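Cytochrome c3 (Desulfuromonas acetoxidans, PDB 1HH5) carries electrons through three covalently bound c-type hemes, passing them from a dehydrogenase to ferredoxin in sulfate respiration. Local coordinates at residues I37-K41 against K42-K46. Residues are numbered along the deposited sequence; the frame is centred on the assembly and turned at random.
Sequences IAIDK and KSAHK. With HEC (heme c), chain D.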
loop_
_atom_site.group_PDB
_atom_site.type_symbol
_atom_site.label_atom_id
_atom_site.label_comp_id
_atom_site.label_asym_id
_atom_site.label_seq_id
_atom_site.Cartn_x
_atom_site.Cartn_y
_atom_site.Cartn_z
ATOM N N ILE A 37 -5.280 -2.856 8.721
ATOM C CA ILE A 37 -5.859 -3.379 7.489
ATOM C C ILE A 37 -5.014 -4.584 7.092
ATOM O O ILE A 37 -3.816 -4.448 6.841
ATOM C CB ILE A 37 -5.809 -2.339 6.347
ATOM C CG1 ILE A 37 -6.740 -1.166 6.660
ATOM C CG2 ILE A 37 -6.214 -2.992 5.032
ATOM C CD1 ILE A 37 -6.727 -0.072 5.592
ATOM N N ALA A 38 -5.637 -5.757 7.052
ATOM C CA ALA A 38 -4.943 -6.993 6.704
ATOM C C ALA A 38 -4.417 -6.945 5.279
ATOM O O ALA A 38 -5.186 -6.811 4.326
ATOM C CB ALA A 38 -5.886 -8.190 6.870
ATOM N N ILE A 39 -3.103 -7.058 5.136
ATOM C CA ILE A 39 -2.490 -7.024 3.817
ATOM C C ILE A 39 -1.875 -8.359 3.423
ATOM O O ILE A 39 -0.997 -8.874 4.111
ATOM C CB ILE A 39 -1.375 -5.953 3.738
ATOM C CG1 ILE A 39 -1.961 -4.555 3.949
ATOM C CG2 ILE A 39 -0.672 -6.033 2.384
ATOM C CD1 ILE A 39 -3.022 -4.159 2.929
ATOM N N ASP A 40 -2.350 -8.923 2.318
ATOM C CA ASP A 40 -1.797 -10.170 1.809
ATOM C C ASP A 40 -1.711 -10.037 0.292
ATOM O O ASP A 40 -2.119 -9.024 -0.269
ATOM C CB ASP A 40 -2.660 -11.381 2.198
ATOM C CG ASP A 40 -3.961 -11.469 1.414
ATOM O OD1 ASP A 40 -4.376 -10.476 0.786
ATOM O OD2 ASP A 40 -4.580 -12.551 1.437
ATOM N N LYS A 41 -1.167 -11.050 -0.365
ATOM C CA LYS A 41 -1.030 -11.021 -1.815
ATOM C C LYS A 41 -2.322 -10.602 -2.518
ATOM O O LYS A 41 -2.316 -9.697 -3.350
ATOM C CB LYS A 41 -0.588 -12.399 -2.321
ATOM C CG LYS A 41 -0.440 -12.492 -3.827
ATOM C CD LYS A 41 0.058 -13.868 -4.258
ATOM C CE LYS A 41 0.150 -13.958 -5.775
ATOM N NZ LYS A 41 0.622 -15.289 -6.248
ATOM N N LYS A 42 -3.433 -11.245 -2.174
ATOM C CA LYS A 42 -4.703 -10.926 -2.816
ATOM C C LYS A 42 -5.194 -9.496 -2.592
ATOM O O LYS A 42 -5.586 -8.819 -3.542
ATOM C CB LYS A 42 -5.779 -11.927 -2.384
ATOM C CG LYS A 42 -5.454 -13.362 -2.788
ATOM C CD LYS A 42 -6.644 -14.297 -2.633
ATOM C CE LYS A 42 -7.731 -13.989 -3.652
ATOM N NZ LYS A 42 -8.891 -14.919 -3.527
ATOM N N SER A 43 -5.173 -9.022 -1.352
ATOM C CA SER A 43 -5.641 -7.665 -1.095
ATOM C C SER A 43 -4.706 -6.620 -1.698
ATOM O O SER A 43 -5.162 -5.639 -2.283
ATOM C CB SER A 43 -5.813 -7.426 0.413
ATOM O OG SER A 43 -4.592 -7.563 1.115
ATOM N N ALA A 44 -3.402 -6.846 -1.585
ATOM C CA ALA A 44 -2.423 -5.901 -2.114
ATOM C C ALA A 44 -2.512 -5.737 -3.631
ATOM O O ALA A 44 -2.380 -4.624 -4.147
ATOM C CB ALA A 44 -1.014 -6.337 -1.712
ATOM N N HIS A 45 -2.744 -6.839 -4.341
ATOM C CA HIS A 45 -2.836 -6.790 -5.798
ATOM C C HIS A 45 -4.183 -6.284 -6.252
ATOM O O HIS A 45 -4.439 -6.149 -7.448
ATOM C CB HIS A 45 -2.564 -8.168 -6.394
ATOM C CG HIS A 45 -1.151 -8.621 -6.216
ATOM N ND1 HIS A 45 -0.695 -9.880 -6.535
ATOM C CD2 HIS A 45 -0.070 -7.945 -5.751
ATOM C CE1 HIS A 45 0.619 -9.923 -6.258
ATOM N NE2 HIS A 45 1.045 -8.771 -5.781
ATOM N N LYS A 46 -5.044 -6.005 -5.283
ATOM C CA LYS A 46 -6.367 -5.488 -5.587
ATOM C C LYS A 46 -6.644 -4.179 -4.854
ATOM O O LYS A 46 -5.827 -3.261 -4.882
ATOM C CB LYS A 46 -7.440 -6.520 -5.242
ATOM C CG LYS A 46 -8.363 -6.843 -6.399
ATOM C CD LYS A 46 -9.129 -5.606 -6.855
ATOM C CE LYS A 46 -10.005 -5.915 -8.055
ATOM N NZ LYS A 46 -9.178 -6.395 -9.202
HETATM FE FE HEC D . 2.954 -8.336 -5.477
HETATM C CHA HEC D . 2.970 -10.238 -2.649
HETATM C CHB HEC D . 3.889 -11.035 -7.367
HETATM C CHC HEC D . 2.707 -6.435 -8.342
HETATM C CHD HEC D . 2.423 -5.505 -3.600
HETATM N NA HEC D . 3.349 -10.211 -5.085
HETATM C C1A HEC D . 3.299 -10.856 -3.855
HETATM C C2A HEC D . 3.684 -12.242 -4.004
HETATM C C3A HEC D . 3.940 -12.475 -5.312
HETATM C C4A HEC D . 3.747 -11.206 -5.992
HETATM C CMA HEC D . 4.324 -13.805 -5.970
HETATM C CAA HEC D . 3.808 -13.278 -2.893
HETATM C CBA HEC D . 5.212 -13.430 -2.347
HETATM C CGA HEC D . 5.319 -14.554 -1.334
HETATM O O1A HEC D . 6.403 -14.720 -0.737
HETATM O O2A HEC D . 4.316 -15.274 -1.139
HETATM N NB HEC D . 3.279 -8.652 -7.417
HETATM C C1B HEC D . 3.710 -9.819 -8.029
HETATM C C2B HEC D . 3.872 -9.631 -9.463
HETATM C C3B HEC D . 3.383 -8.407 -9.751
HETATM C C4B HEC D . 3.096 -7.766 -8.468
HETATM C CMB HEC D . 4.611 -10.565 -10.431
HETATM C CAB HEC D . 3.129 -7.800 -11.124
HETATM C CBB HEC D . 1.919 -8.464 -11.778
HETATM N NC HEC D . 2.598 -6.414 -5.885
HETATM C C1C HEC D . 2.475 -5.800 -7.129
HETATM C C2C HEC D . 2.230 -4.373 -7.003
HETATM C C3C HEC D . 2.288 -4.099 -5.667
HETATM C C4C HEC D . 2.465 -5.367 -4.978
HETATM C CMC HEC D . 1.893 -3.394 -8.130
HETATM C CAC HEC D . 2.218 -2.736 -4.987
HETATM C CBC HEC D . 0.913 -2.004 -5.240
HETATM N ND HEC D . 2.697 -7.946 -3.559
HETATM C C1D HEC D . 2.536 -6.708 -2.934
HETATM C C2D HEC D . 2.427 -6.855 -1.492
HETATM C C3D HEC D . 2.447 -8.183 -1.245
HETATM C C4D HEC D . 2.667 -8.864 -2.513
HETATM C CMD HEC D . 2.371 -5.740 -0.448
HETATM C CAD HEC D . 2.152 -8.867 0.092
HETATM C CBD HEC D . 3.369 -9.452 0.778
HETATM C CGD HEC D . 3.019 -10.130 2.089
HETATM O O1D HEC D . 2.315 -11.164 2.065
HETATM O O2D HEC D . 3.439 -9.618 3.144
#
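Asp40 and Ser43 grip each other twice. The carboxylate atom Asp40 OD1 accepts from Ser43 N at 2.7 Å, and the bond is almost straight. In return Ser43 OG accepts from Asp40 N at 2.9 Å, again nearly linear at 172°. Both side chains are placed for this by their first torsions. Asp40 CG stands between the backbone N and the carbonyl carbon (chi1 73°), and Ser43 OG takes the equivalent place on its own residue. One turn on, Ala44 N donates to Asp40 O at 2.8 Å. His45 N then reaches Lys41 O at 3.1 Å, a more bent bond at 155°. Lys41 O also sits over one face of the His45 ring, offset toward its rim.

The reciprocal pair is a capping box. It closes the N-terminal end of helix 41-44, with Asp40 as the N-cap. If ionised, as is likely, the Asp40 carboxylate would also suit the partial positive charge at the start of this short helix.

The helix and the residue after it meet the heme. His45 NE2 binds the iron at 2.0 Å as an axial ligand, and His66 supplies the other axial nitrogen. The methyl group of Ala44 packs against the porphyrin, with CB 3.5 Å from heme C2D. Lys41 has an extended chain and runs past the His45 ring at an oblique angle. Its CG lies 3.7 Å from His45 CE1, and its CD and CE lie along the heme near C2A and C3A. Ile39 CG2 touches Ala44 CB at 4.1 Å, a looser apolar contact.

Further out, Ala44 is tied to Lys50 by a backbone hydrogen bond and touches Cys49, which is covalently bound to a second heme. Ile39 and Ser43 touch Ala48, and Ile37 rests on His30, an axial ligand of the remaining heme.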